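Local structure of hypothetical protein (Uncultured marine organism, 2OP5) at residues Asp17-Ser20 / Glu21-Glu25; Leu26-Lys29 / Ser30-Glu33; Ser41-Ala45 / Ala46-Arg50. The protein is of unknown function but adopts a ferredoxin-like alpha/beta fold and forms a dimer, consistent with its family's place among the dimeric alpha/beta barrels. All blocks are in the same frame, centred on the assembly; numbering follows the deposited sequence.

The three interactions follow one another along the chain and illustrate how a ferredoxin-like fold starts, bends and ends its helices. Interaction 1 carries strand 10-17 into helix 21-28, interaction 2 turns the far end of that helix into helix 31-34, and interaction 3 takes helix 37-46 into strand 48-56. The first two share helix 21-28 and touch through the rings of Phe18 and Phe27; the centres of the two interactions are about 12 Å apart. Interaction 3 lies across the chain's centre from interaction 1, about 29 Å between centres. The three turns lie in series along the helical connection between two strands of one four-stranded antiparallel sheet, and interactions 2 and 3 both reach the second subunit, interaction 3 through more residues.

Interaction 1 of 3, residues Asp17-Ser20 / Glu21-Glu25; sequences DFTS and ENELE
Ser20 and Glu23 meet in a textbook N-cap, which starts helix 21-28 just after strand 10-17. Ser20 holds its hydroxyl between its own backbone N and carbonyl carbon (chi1 70°), and from there OG accepts the amide hydrogen of Glu23 N at 3.1 Å. One residue further on, Leu24 N donates to Ser20 O at 3.2 Å in a straighter bond, so that both the side chain and the carbonyl of Ser20 serve the first turn.

Phe18 packs against the same turn. Leu24 CA lies over one face of its ring, a CH-pi contact 4.1 Å from the centroid, while Leu24 CB touches Phe18 CD1 at 3.8 Å. The extended side chain of Glu23 crosses that of Phe18 at about a right angle, passing its rim: CG comes within 3.8 Å of Phe18 CD2, and OE2 reaches the ring edge in its plane. That oxygen has its stronger partner elsewhere, the amide of Val99.

Chemically, the cap gives a first-turn amide a side-chain acceptor, and the carboxylate of Glu23, three residues into the helix, would probably gain from the positive end of the helix dipole.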
loop_
_atom_site.group_PDB
_atom_site.type_symbol
_atom_site.label_atom_id
_atom_site.label_comp_id
_atom_site.label_asym_id
_atom_site.label_seq_id
_atom_site.Cartn_x
_atom_site.Cartn_y
_atom_site.Cartn_z
ATOM N N ASP A 17 -0.265 5.662 13.231
ATOM C CA ASP A 17 -0.779 5.031 14.434
ATOM C C ASP A 17 -1.133 6.106 15.439
ATOM O O ASP A 17 -0.295 6.956 15.760
ATOM C CB ASP A 17 0.276 4.123 15.048
ATOM C CG ASP A 17 0.651 2.971 14.144
ATOM O OD1 ASP A 17 -0.164 2.643 13.268
ATOM O OD2 ASP A 17 1.765 2.404 14.295
ATOM N N PHE A 18 -2.367 6.039 15.942
ATOM C CA PHE A 18 -2.891 7.004 16.907
ATOM C C PHE A 18 -2.916 6.420 18.309
ATOM O O PHE A 18 -2.902 5.191 18.484
ATOM C CB PHE A 18 -4.283 7.481 16.460
ATOM C CG PHE A 18 -4.267 8.194 15.133
ATOM C CD1 PHE A 18 -4.346 7.476 13.944
ATOM C CD2 PHE A 18 -4.102 9.570 15.065
ATOM C CE1 PHE A 18 -4.307 8.125 12.713
ATOM C CE2 PHE A 18 -4.051 10.219 13.833
ATOM C CZ PHE A 18 -4.161 9.489 12.658
ATOM N N THR A 19 -2.920 7.307 19.304
ATOM C CA THR A 19 -2.914 6.907 20.708
ATOM C C THR A 19 -4.325 6.553 21.216
ATOM O O THR A 19 -4.492 6.079 22.343
ATOM C CB THR A 19 -2.293 7.988 21.626
ATOM O OG1 THR A 19 -3.114 9.155 21.628
ATOM C CG2 THR A 19 -0.860 8.348 21.185
ATOM N N SER A 20 -5.337 6.800 20.395
ATOM C CA SER A 20 -6.704 6.424 20.742
ATOM C C SER A 20 -7.524 6.248 19.472
ATOM O O SER A 20 -7.212 6.834 18.425
ATOM C CB SER A 20 -7.368 7.478 21.628
ATOM O OG SER A 20 -7.620 8.669 20.901
ATOM N N GLU A 21 -8.577 5.444 19.597
ATOM C CA GLU A 21 -9.502 5.203 18.524
ATOM C C GLU A 21 -10.273 6.497 18.205
ATOM O O GLU A 21 -10.452 6.830 17.039
ATOM C CB GLU A 21 -10.454 4.061 18.886
ATOM C CG GLU A 21 -11.313 3.572 17.731
ATOM C CD GLU A 21 -10.511 2.959 16.582
ATOM O OE1 GLU A 21 -9.327 2.572 16.781
ATOM O OE2 GLU A 21 -11.085 2.848 15.476
ATOM N N ASN A 22 -10.699 7.243 19.222
ATOM C CA ASN A 22 -11.419 8.500 18.966
ATOM C C ASN A 22 -10.577 9.443 18.122
ATOM O O ASN A 22 -11.097 10.097 17.214
ATOM C CB ASN A 22 -11.892 9.201 20.253
ATOM C CG ASN A 22 -13.158 8.586 20.847
ATOM O OD1 ASN A 22 -13.786 7.692 20.266
ATOM N ND2 ASN A 22 -13.555 9.092 22.017
ATOM N N GLU A 23 -9.280 9.490 18.383
ATOM C CA GLU A 23 -8.404 10.360 17.595
ATOM C C GLU A 23 -8.297 9.888 16.138
ATOM O O GLU A 23 -8.336 10.701 15.203
ATOM C CB GLU A 23 -7.032 10.474 18.239
ATOM C CG GLU A 23 -6.192 11.563 17.600
ATOM C CD GLU A 23 -5.009 11.978 18.450
ATOM O OE1 GLU A 23 -5.177 12.132 19.675
ATOM O OE2 GLU A 23 -3.914 12.182 17.888
ATOM N N LEU A 24 -8.182 8.580 15.939
ATOM C CA LEU A 24 -8.184 8.014 14.588
ATOM C C LEU A 24 -9.473 8.384 13.853
ATOM O O LEU A 24 -9.422 8.839 12.704
ATOM C CB LEU A 24 -7.998 6.489 14.650
ATOM C CG LEU A 24 -8.108 5.644 13.365
ATOM C CD1 LEU A 24 -7.296 4.385 13.547
ATOM C CD2 LEU A 24 -9.548 5.309 12.910
ATOM N N GLU A 25 -10.617 8.231 14.526
ATOM C CA GLU A 25 -11.925 8.545 13.939
ATOM C C GLU A 25 -12.054 10.010 13.560
ATOM O O GLU A 25 -12.681 10.350 12.545
ATOM C CB GLU A 25 -13.054 8.200 14.904
ATOM C CG GLU A 25 -13.197 6.724 15.215
ATOM C CD GLU A 25 -14.332 6.449 16.172
ATOM O OE1 GLU A 25 -15.468 6.888 15.878
ATOM O OE2 GLU A 25 -14.086 5.795 17.210
#

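Interaction 2 of 3, residues Leu26-Lys29 / Ser30-Glu33; sequences LFLK and SLDE
Leu28 and Leu31 are the ends of a type I beta turn that bends the chain from helix 21-28 into the short, weakly bonded helix 31-34. Leu31 N donates to Leu28 O at 3.2 Å, and one residue earlier Ser30 N donates to Phe27 O at 3.1 Å. Both amides stand well above the plane of the carbonyl they use.

The hydroxyl of Ser30 adds a third bond. Lying beside its own backbone N (chi1 -46°), OG reaches back over the turn and donates to Leu26 O at 2.6 Å, a short bond with the donor tilted only 24° from the carbonyl plane. A carbonyl near the end of helix 21-28 thus accepts from a side chain.

Leu31 divides its two methyls between Phe27 and Leu28. Its CD2 approaches the Phe27 ring obliquely, 3.4 Å from CE2, a tight approach, with ring atoms CD2 and CZ a little further away. Its other methyl, CD1, meets Leu28 CD2 at 3.9 Å, while CG sits 3.4 Å from Phe27 O. An alanine in place of Leu31 would remove both methyls and is likely to leave a gap beside Phe27 CE2 and Leu28 CD2, with the ring less firmly held.

The apolar side of this bend is turned toward the sheet. Leu28 lies on Ile64 and Leu31 on Met66, both of strand 63-70, and Phe27 continues the aromatic cluster through an edge-to-face contact with Phe98. Leu28 also packs on Val110 of the second subunit, so the turn between the two short helices borders the dimer interface.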
loop_
_atom_site.group_PDB
_atom_site.type_symbol
_atom_site.label_atom_id
_atom_site.label_comp_id
_atom_site.label_asym_id
_atom_site.label_seq_id
_atom_site.Cartn_x
_atom_site.Cartn_y
_atom_site.Cartn_z
ATOM N N LEU A 26 -11.478 10.886 14.388
ATOM C CA LEU A 26 -11.510 12.334 14.138
ATOM C C LEU A 26 -10.641 12.727 12.954
ATOM O O LEU A 26 -11.007 13.621 12.187
ATOM C CB LEU A 26 -11.048 13.123 15.365
ATOM C CG LEU A 26 -11.024 14.653 15.155
ATOM C CD1 LEU A 26 -12.419 15.191 14.874
ATOM C CD2 LEU A 26 -10.442 15.315 16.350
ATOM N N PHE A 27 -9.470 12.105 12.858
ATOM C CA PHE A 27 -8.533 12.302 11.749
ATOM C C PHE A 27 -9.176 11.862 10.440
ATOM O O PHE A 27 -9.078 12.564 9.431
ATOM C CB PHE A 27 -7.230 11.493 11.973
ATOM C CG PHE A 27 -6.168 11.768 10.933
ATOM C CD1 PHE A 27 -5.198 12.727 11.155
ATOM C CD2 PHE A 27 -6.164 11.101 9.732
ATOM C CE1 PHE A 27 -4.263 12.994 10.215
ATOM C CE2 PHE A 27 -5.233 11.389 8.786
ATOM C CZ PHE A 27 -4.269 12.325 9.033
ATOM N N LEU A 28 -9.791 10.681 10.449
ATOM C CA LEU A 28 -10.554 10.191 9.296
ATOM C C LEU A 28 -11.649 11.163 8.909
ATOM O O LEU A 28 -11.813 11.480 7.731
ATOM C CB LEU A 28 -11.211 8.830 9.584
ATOM C CG LEU A 28 -10.339 7.565 9.547
ATOM C CD1 LEU A 28 -11.211 6.344 9.716
ATOM C CD2 LEU A 28 -9.553 7.450 8.237
ATOM N N LYS A 29 -12.405 11.642 9.899
ATOM C CA LYS A 29 -13.476 12.605 9.630
ATOM C C LYS A 29 -12.989 13.969 9.165
ATOM O O LYS A 29 -13.798 14.776 8.731
ATOM C CB LYS A 29 -14.447 12.737 10.798
ATOM C CG LYS A 29 -15.499 11.653 10.771
ATOM C CD LYS A 29 -16.500 11.742 11.903
ATOM C CE LYS A 29 -17.620 10.700 11.729
ATOM N NZ LYS A 29 -18.414 10.908 10.466
ATOM N N SER A 30 -11.684 14.218 9.205
ATOM C CA SER A 30 -11.135 15.483 8.725
ATOM C C SER A 30 -10.380 15.360 7.398
ATOM O O SER A 30 -9.761 16.344 6.966
ATOM C CB SER A 30 -10.164 16.022 9.766
ATOM O OG SER A 30 -10.745 15.932 11.045
ATOM N N LEU A 31 -10.405 14.185 6.758
ATOM C CA LEU A 31 -9.614 13.991 5.520
ATOM C C LEU A 31 -10.171 14.690 4.294
ATOM O O LEU A 31 -9.401 15.052 3.415
ATOM C CB LEU A 31 -9.398 12.505 5.193
ATOM C CG LEU A 31 -8.448 11.785 6.144
ATOM C CD1 LEU A 31 -8.407 10.304 5.822
ATOM C CD2 LEU A 31 -7.061 12.423 6.121
ATOM N N ASP A 32 -11.494 14.855 4.249
ATOM C CA ASP A 32 -12.183 15.538 3.167
ATOM C C ASP A 32 -11.807 17.008 3.124
ATOM O O ASP A 32 -11.955 17.658 2.085
ATOM C CB ASP A 32 -13.694 15.416 3.358
ATOM N N GLU A 33 -11.367 17.547 4.263
ATOM C CA GLU A 33 -10.843 18.916 4.330
ATOM C C GLU A 33 -9.493 18.973 3.587
ATOM O O GLU A 33 -9.128 19.999 3.027
ATOM C CB GLU A 33 -10.626 19.349 5.796
ATOM C CG GLU A 33 -11.905 19.444 6.637
ATOM C CD GLU A 33 -11.653 19.515 8.156
ATOM O OE1 GLU A 33 -10.550 19.920 8.593
ATOM O OE2 GLU A 33 -12.576 19.146 8.913
#

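Interaction 3 of 3, residues Ser41-Ala45 / Ala46-Arg50; sequences SRLSA and AGLIR
Leu48 settles against Leu43 where helix 37-46 gives way to strand 48-56. From its first atom outward, Leu48 CB rests 3.5 Å from Leu43 O and 4.0 Å from Leu43 CB. CG, anti to the backbone N (chi1 -175°), stands further off, and beyond it the branches part. CD2 turns back to the helix and meets Leu43 CB at 4.1 Å; CD1 points away from it. The same side chain also packs on Tyr70 of strand 63-70 and on Phe113 of the second subunit.

The backbone beneath this pair forms a Schellman motif. Leu48 N donates to Leu43 O at 2.9 Å in a nearly straight bond, and Gly47 N donates to Ser44 O at 3.3 Å; each donor lies above the plane of its carbonyl. Between them Gly47 takes a phi of 127°, a conformation in which a beta carbon would be jammed against the carbonyl oxygen of Ala46. Ala46 N makes weak bonds to both Arg42 O and Leu43 O. Once past the glycine the chain enters the sheet, where Ile49 and Arg50 both face Glu69 in a classic beta bulge.

Ser44 meets the new strand chiefly through its alpha carbon, whose hydrogen points at Leu48 O (CA to O 3.1 Å, 152° at the hydrogen). Its hydroxyl turns back along the helix: OG donates to Ser41 O at 3.1 Å, on the same face of that carbonyl as Ala45 N. Ser44 O takes a further hydrogen bond from Arg115 of the second subunit, and Arg50 forms a salt bridge with Glu112 of that chain, where the sheet runs on antiparallel across the dimer.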
loop_
_atom_site.group_PDB
_atom_site.type_symbol
_atom_site.label_atom_id
_atom_site.label_comp_id
_atom_site.label_asym_id
_atom_site.label_seq_id
_atom_site.Cartn_x
_atom_site.Cartn_y
_atom_site.Cartn_z
ATOM N N SER A 41 -7.370 16.683 -8.536
ATOM C CA SER A 41 -7.327 17.011 -9.965
ATOM C C SER A 41 -5.945 17.501 -10.361
ATOM O O SER A 41 -5.406 17.056 -11.351
ATOM C CB SER A 41 -8.369 18.070 -10.316
ATOM O OG SER A 41 -8.483 18.207 -11.716
ATOM N N ARG A 42 -5.374 18.394 -9.549
ATOM C CA ARG A 42 -4.055 18.959 -9.824
ATOM C C ARG A 42 -2.907 17.988 -9.568
ATOM O O ARG A 42 -1.910 18.022 -10.291
ATOM C CB ARG A 42 -3.865 20.279 -9.067
ATOM C CG ARG A 42 -4.726 21.364 -9.698
ATOM C CD ARG A 42 -4.716 22.719 -8.989
ATOM N NE ARG A 42 -5.518 22.689 -7.768
ATOM C CZ ARG A 42 -5.051 22.628 -6.531
ATOM N NH1 ARG A 42 -3.755 22.623 -6.276
ATOM N NH2 ARG A 42 -5.912 22.601 -5.531
ATOM N N LEU A 43 -3.036 17.148 -8.547
ATOM C CA LEU A 43 -2.036 16.146 -8.256
ATOM C C LEU A 43 -2.086 15.068 -9.344
ATOM O O LEU A 43 -1.057 14.575 -9.790
ATOM C CB LEU A 43 -2.262 15.522 -6.874
ATOM C CG LEU A 43 -2.102 16.344 -5.583
ATOM C CD1 LEU A 43 -2.518 15.514 -4.395
ATOM C CD2 LEU A 43 -0.675 16.852 -5.350
ATOM N N SER A 44 -3.279 14.721 -9.807
ATOM C CA SER A 44 -3.389 13.690 -10.857
ATOM C C SER A 44 -2.731 14.164 -12.155
ATOM O O SER A 44 -2.069 13.376 -12.825
ATOM C CB SER A 44 -4.833 13.235 -11.106
ATOM O OG SER A 44 -5.529 14.050 -12.033
ATOM N N ALA A 45 -2.863 15.451 -12.473
ATOM C CA ALA A 45 -2.196 16.010 -13.650
ATOM C C ALA A 45 -0.680 16.012 -13.442
ATOM O O ALA A 45 0.078 15.927 -14.408
ATOM C CB ALA A 45 -2.688 17.406 -13.914
ATOM N N ALA A 46 -0.239 16.097 -12.184
ATOM C CA ALA A 46 1.199 16.089 -11.856
ATOM C C ALA A 46 1.823 14.694 -11.734
ATOM O O ALA A 46 3.026 14.588 -11.532
ATOM C CB ALA A 46 1.473 16.898 -10.570
ATOM N N GLY A 47 1.022 13.638 -11.826
ATOM C CA GLY A 47 1.558 12.293 -11.728
ATOM C C GLY A 47 0.908 11.372 -10.713
ATOM O O GLY A 47 1.268 10.192 -10.654
ATOM N N LEU A 48 -0.004 11.880 -9.877
ATOM C CA LEU A 48 -0.701 10.978 -8.961
ATOM C C LEU A 48 -1.675 10.159 -9.813
ATOM O O LEU A 48 -2.466 10.716 -10.598
ATOM C CB LEU A 48 -1.446 11.723 -7.849
ATOM C CG LEU A 48 -2.104 10.840 -6.791
ATOM C CD1 LEU A 48 -1.075 10.149 -5.915
ATOM C CD2 LEU A 48 -3.059 11.643 -5.943
ATOM N N ILE A 49 -1.559 8.839 -9.704
ATOM C CA ILE A 49 -2.440 7.898 -10.384
ATOM C C ILE A 49 -3.543 7.426 -9.462
ATOM O O ILE A 49 -4.699 7.374 -9.848
ATOM C CB ILE A 49 -1.660 6.647 -10.852
ATOM C CG1 ILE A 49 -0.582 7.065 -11.864
ATOM C CG2 ILE A 49 -2.622 5.574 -11.418
ATOM C CD1 ILE A 49 0.378 5.950 -12.279
ATOM N N ARG A 50 -3.174 7.099 -8.229
ATOM C CA ARG A 50 -4.105 6.521 -7.285
ATOM C C ARG A 50 -3.735 6.869 -5.842
ATOM O O ARG A 50 -2.563 7.057 -5.523
ATOM C CB ARG A 50 -4.115 5.004 -7.495
ATOM C CG ARG A 50 -5.204 4.234 -6.753
ATOM C CD ARG A 50 -5.011 2.750 -6.939
ATOM N NE ARG A 50 -5.300 2.337 -8.318
ATOM C CZ ARG A 50 -6.390 1.677 -8.714
ATOM N NH1 ARG A 50 -7.340 1.298 -7.849
ATOM N NH2 ARG A 50 -6.522 1.368 -10.009
#